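Side-chain contacts in GDSL-like protein (Collinsella aerofaciens ATCC 25986, PDB 7BXD), which probably hydrolyses ester bonds of acylated substrates, as expected of a GDSL-like lipase/acylhydrolase of the SGNH hydrolase clan: residues Q176-Y179 against V180-M183; P205-P208 against E209-E212. All coordinates share one frame; numbering follows the deposited sequence.

Contact 1 (Q176-Y179 against V180-M183)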
loop_
_atom_site.group_PDB
_atom_site.type_symbol
_atom_site.label_atom_id
_atom_site.label_comp_id
_atom_site.label_asym_id
_atom_site.label_seq_id
_atom_site.Cartn_x
_atom_site.Cartn_y
_atom_site.Cartn_z
ATOM N N GLN A 176 -11.429 -3.215 8.513
ATOM C CA GLN A 176 -10.261 -2.604 7.896
ATOM C C GLN A 176 -10.050 -1.179 8.380
ATOM O O GLN A 176 -8.907 -0.703 8.428
ATOM C CB GLN A 176 -10.426 -2.658 6.389
ATOM C CG GLN A 176 -9.178 -2.237 5.629
ATOM C CD GLN A 176 -9.280 -2.490 4.127
ATOM O OE1 GLN A 176 -10.011 -3.383 3.708
ATOM N NE2 GLN A 176 -8.531 -1.752 3.319
ATOM N N ALA A 177 -11.132 -0.478 8.715
ATOM C CA ALA A 177 -11.023 0.896 9.191
ATOM C C ALA A 177 -10.147 1.016 10.423
ATOM O O ALA A 177 -9.490 2.051 10.597
ATOM C CB ALA A 177 -12.408 1.478 9.475
ATOM N N ALA A 178 -10.115 -0.007 11.304
ATOM C CA ALA A 178 -9.252 0.070 12.483
ATOM C C ALA A 178 -7.786 0.126 12.062
ATOM O O ALA A 178 -6.966 0.805 12.706
ATOM C CB ALA A 178 -9.502 -1.134 13.400
ATOM N N TYR A 179 -7.413 -0.666 11.040
ATOM C CA TYR A 179 -6.045 -0.656 10.538
ATOM C C TYR A 179 -5.735 0.683 9.860
ATOM O O TYR A 179 -4.637 1.238 10.037
ATOM C CB TYR A 179 -5.810 -1.843 9.583
ATOM C CG TYR A 179 -5.853 -3.179 10.292
ATOM C CD1 TYR A 179 -7.084 -3.773 10.630
ATOM C CD2 TYR A 179 -4.679 -3.816 10.665
ATOM C CE1 TYR A 179 -7.119 -4.977 11.320
ATOM C CE2 TYR A 179 -4.702 -5.034 11.374
ATOM C CZ TYR A 179 -5.936 -5.602 11.701
ATOM O OH TYR A 179 -6.017 -6.799 12.370
ATOM N N VAL A 180 -6.673 1.208 9.070
ATOM C CA VAL A 180 -6.464 2.513 8.447
ATOM C C VAL A 180 -6.237 3.583 9.509
ATOM O O VAL A 180 -5.320 4.404 9.399
ATOM C CB VAL A 180 -7.631 2.862 7.498
ATOM C CG1 VAL A 180 -7.461 4.248 6.946
ATOM C CG2 VAL A 180 -7.708 1.826 6.332
ATOM N N ARG A 181 -7.069 3.596 10.553
ATOM C CA ARG A 181 -6.916 4.597 11.612
ATOM C C ARG A 181 -5.564 4.462 12.266
ATOM O O ARG A 181 -4.908 5.468 12.570
ATOM C CB ARG A 181 -8.036 4.418 12.637
ATOM C CG ARG A 181 -9.344 5.054 12.230
ATOM C CD ARG A 181 -10.314 5.199 13.436
ATOM N NE ARG A 181 -10.501 3.950 14.181
ATOM C CZ ARG A 181 -11.374 2.996 13.875
ATOM N NH1 ARG A 181 -12.184 3.133 12.834
ATOM N NH2 ARG A 181 -11.435 1.899 14.623
ATOM N N ALA A 182 -5.132 3.227 12.527
ATOM C CA ALA A 182 -3.817 3.034 13.157
ATOM C C ALA A 182 -2.716 3.628 12.271
ATOM O O ALA A 182 -1.801 4.315 12.754
ATOM C CB ALA A 182 -3.574 1.548 13.389
ATOM N N MET A 183 -2.769 3.347 10.964
ATOM C CA MET A 183 -1.781 3.900 10.042
ATOM C C MET A 183 -1.788 5.413 10.093
ATOM O O MET A 183 -0.726 6.043 10.155
ATOM C CB MET A 183 -2.091 3.424 8.621
ATOM C CG MET A 183 -1.120 3.995 7.576
ATOM S SD MET A 183 -1.421 3.371 5.907
ATOM C CE MET A 183 -0.807 1.716 6.059
#

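Contact 2 (P205-P208 against E209-E212)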
loop_
_atom_site.group_PDB
_atom_site.type_symbol
_atom_site.label_atom_id
_atom_site.label_comp_id
_atom_site.label_asym_id
_atom_site.label_seq_id
_atom_site.Cartn_x
_atom_site.Cartn_y
_atom_site.Cartn_z
ATOM N N PRO A 205 -14.925 -1.529 -5.258
ATOM C CA PRO A 205 -15.312 -2.924 -5.497
ATOM C C PRO A 205 -16.761 -3.190 -5.126
ATOM O O PRO A 205 -17.252 -4.274 -5.455
ATOM C CB PRO A 205 -14.328 -3.702 -4.624
ATOM C CG PRO A 205 -14.047 -2.718 -3.454
ATOM C CD PRO A 205 -14.011 -1.363 -4.099
ATOM N N PHE A 206 -17.440 -2.260 -4.459
ATOM C CA PHE A 206 -18.847 -2.453 -4.137
ATOM C C PHE A 206 -19.765 -2.059 -5.279
ATOM O O PHE A 206 -20.993 -2.181 -5.134
ATOM C CB PHE A 206 -19.209 -1.689 -2.862
ATOM C CG PHE A 206 -18.431 -2.166 -1.666
ATOM C CD1 PHE A 206 -18.676 -3.438 -1.125
ATOM C CD2 PHE A 206 -17.442 -1.401 -1.097
ATOM C CE1 PHE A 206 -17.957 -3.907 -0.032
ATOM C CE2 PHE A 206 -16.717 -1.888 0.023
ATOM C CZ PHE A 206 -16.987 -3.138 0.539
ATOM N N LEU A 207 -19.221 -1.568 -6.397
ATOM C CA LEU A 207 -20.037 -1.159 -7.538
ATOM C C LEU A 207 -19.822 -2.188 -8.641
ATOM O O LEU A 207 -18.674 -2.410 -9.058
ATOM C CB LEU A 207 -19.634 0.239 -8.022
ATOM C CG LEU A 207 -19.897 1.337 -6.980
ATOM C CD1 LEU A 207 -19.269 2.686 -7.386
ATOM C CD2 LEU A 207 -21.384 1.508 -6.709
ATOM N N PRO A 208 -20.883 -2.831 -9.152
ATOM C CA PRO A 208 -20.672 -3.940 -10.106
ATOM C C PRO A 208 -19.904 -3.540 -11.351
ATOM O O PRO A 208 -19.107 -4.338 -11.867
ATOM C CB PRO A 208 -22.096 -4.384 -10.468
ATOM C CG PRO A 208 -22.979 -3.808 -9.452
ATOM C CD PRO A 208 -22.304 -2.657 -8.793
ATOM N N GLU A 209 -20.125 -2.323 -11.856
ATOM C CA GLU A 209 -19.432 -1.916 -13.071
ATOM C C GLU A 209 -17.948 -1.737 -12.821
ATOM O O GLU A 209 -17.143 -2.014 -13.723
ATOM C CB GLU A 209 -20.019 -0.603 -13.592
ATOM C CG GLU A 209 -21.467 -0.701 -14.027
ATOM C CD GLU A 209 -22.478 -0.741 -12.893
ATOM O OE1 GLU A 209 -22.132 -0.421 -11.712
ATOM O OE2 GLU A 209 -23.663 -1.068 -13.210
ATOM N N HIS A 210 -17.572 -1.305 -11.605
ATOM C CA HIS A 210 -16.148 -1.193 -11.306
ATOM C C HIS A 210 -15.523 -2.559 -11.082
ATOM O O HIS A 210 -14.357 -2.759 -11.434
ATOM C CB HIS A 210 -15.880 -0.263 -10.116
ATOM C CG HIS A 210 -16.014 1.185 -10.463
ATOM N ND1 HIS A 210 -15.675 2.200 -9.590
ATOM C CD2 HIS A 210 -16.469 1.778 -11.598
ATOM C CE1 HIS A 210 -15.874 3.354 -10.201
ATOM N NE2 HIS A 210 -16.366 3.129 -11.407
ATOM N N ARG A 211 -16.261 -3.520 -10.509
ATOM C CA ARG A 211 -15.741 -4.885 -10.489
ATOM C C ARG A 211 -15.449 -5.357 -11.903
ATOM O O ARG A 211 -14.368 -5.888 -12.182
ATOM C CB ARG A 211 -16.708 -5.838 -9.785
ATOM C CG ARG A 211 -16.185 -7.258 -9.643
ATOM C CD ARG A 211 -17.257 -8.219 -9.125
ATOM N NE ARG A 211 -16.773 -9.603 -8.973
ATOM C CZ ARG A 211 -16.147 -10.051 -7.885
ATOM N NH1 ARG A 211 -15.969 -9.222 -6.878
ATOM N NH2 ARG A 211 -15.749 -11.319 -7.789
ATOM N N GLU A 212 -16.405 -5.173 -12.808
ATOM C CA GLU A 212 -16.256 -5.677 -14.168
ATOM C C GLU A 212 -15.085 -5.032 -14.888
ATOM O O GLU A 212 -14.284 -5.728 -15.527
ATOM C CB GLU A 212 -17.536 -5.420 -14.949
ATOM C CG GLU A 212 -17.492 -5.954 -16.365
ATOM C CD GLU A 212 -18.754 -5.616 -17.139
ATOM O OE1 GLU A 212 -19.825 -5.493 -16.497
ATOM O OE2 GLU A 212 -18.688 -5.501 -18.388
#

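Contact 1 (Q176-Y179 against V180-M183)
Arg-181 folding back over Ala-177 and Ala-178 is the main side-chain event in this i to i+3 and i to i+4 contact, which lies in the early turns of helix 176-189. In the alpha/beta/alpha fold of SGNH hydrolases this helix belongs to the crossover that carries the chain from strand 146-150 to the edge strand 194-195. The scaffold is plain alpha-helical. Val-180 N donates to Gln-176 O at 3.0 Å, and the next three amides continue the i to i+4 bonding down to Met-183 N on Tyr-179 O, also at 3.0 Å.

On the buried side, the CG2 branch of Val-180 settles against the carbonyl of the preceding turn, 3.5 Å from Gln-176 O. The CG1 branch is anti to the backbone N (chi1 176°), which puts CG2 beside that N, on the side of the Gln-176 carbonyl oxygen. Gln-176 and Tyr-179 spend their polar ends elsewhere. OE1 of Gln-176 is hydrogen-bonded to Ser-166 OG and NE2 to Cys-153 O, while Tyr-179 OH bonds to Val-114 O and its ring meets Phe-127 edge-to-face. Tyr-198 of helix 197-200 touches Gln-176, Ala-177 and Val-180.

The exposed flank is Arg-181's. Ala-177 O, which accepts the arginine's backbone N at 2.9 Å, also touches its CG at 3.4 Å. A bend at chi3 (-51°) then swings the guanidinium back toward the start of the helix, laying one face of it over Ala-177 O and Ala-178 CA, both off toward the rim of the group. Its two terminal nitrogens divide the neighbouring methyls between them: NH1 lies 3.8 Å from Ala-177 CB, and NH2 lies 3.8 Å from Ala-178 CB.

Contact 2 (P205-P208 against E209-E212)
Leu-207 and Pro-208 meet the first turn of helix 208-213, and the close fit is almost entirely between backbone atoms. Leu-207 O takes the amide of Arg-211 at 3.0 Å in a nearly straight bond (N-H...O 164°) and receives a second, weak one from His-210 N, bent to 122°. One residue further on, Glu-212 N reaches Pro-208 O at 3.0 Å, and the CB atoms of Arg-211 and Glu-212 rest 3.5 and 3.6 Å from the same oxygen.

Beyond these backbone bonds the packing thins. Glu-209 lies side by side with the proline ring and points the same way; its chain bends at chi2 (76°), bringing OE1 back to within 3.7 Å of Pro-208 CD. The carboxylate therefore sits near the amino end of the helix, where the helix dipole would be expected to favour its negative charge. Leu-207 lays CD1 over one face of the His-210 ring, but loosely, 4.2 Å from ND1. That ring is steadied from elsewhere: ND1 accepts a hydrogen bond from Ser-204 N, and Tyr-214 meets the ring edge-to-face. Arg-211 starts out toward the loop and then runs extended from CG to NE, its end leading away and its side chain touching Ser-156.

With Leu-207 at the N-cap, the arrangement is a helix N-terminus with proline at the first position after the cap, a place where proline is common because its missing N-H is not needed there; here it opens a short surface helix of the SGNH hydrolase fold.

Contact 1 comes first along the chain and closes before contact 2 opens; their centres are 23 Å apart and their nearest atoms about 8 Å, without touching. Between them the chain finishes helix 176-189, forms the edge strand 194-195 of the five-stranded parallel sheet, and passes through helix 197-200. Contact 1 belongs to the layer packed on the sheet and is largely buried, whereas contact 2 opens a short helix at the surface. Both belong to the same SGNH hydrolase domain fold: contact 1 lies in the crossover to the edge strand, and contact 2 in the connection from that strand to the final helix 223-240.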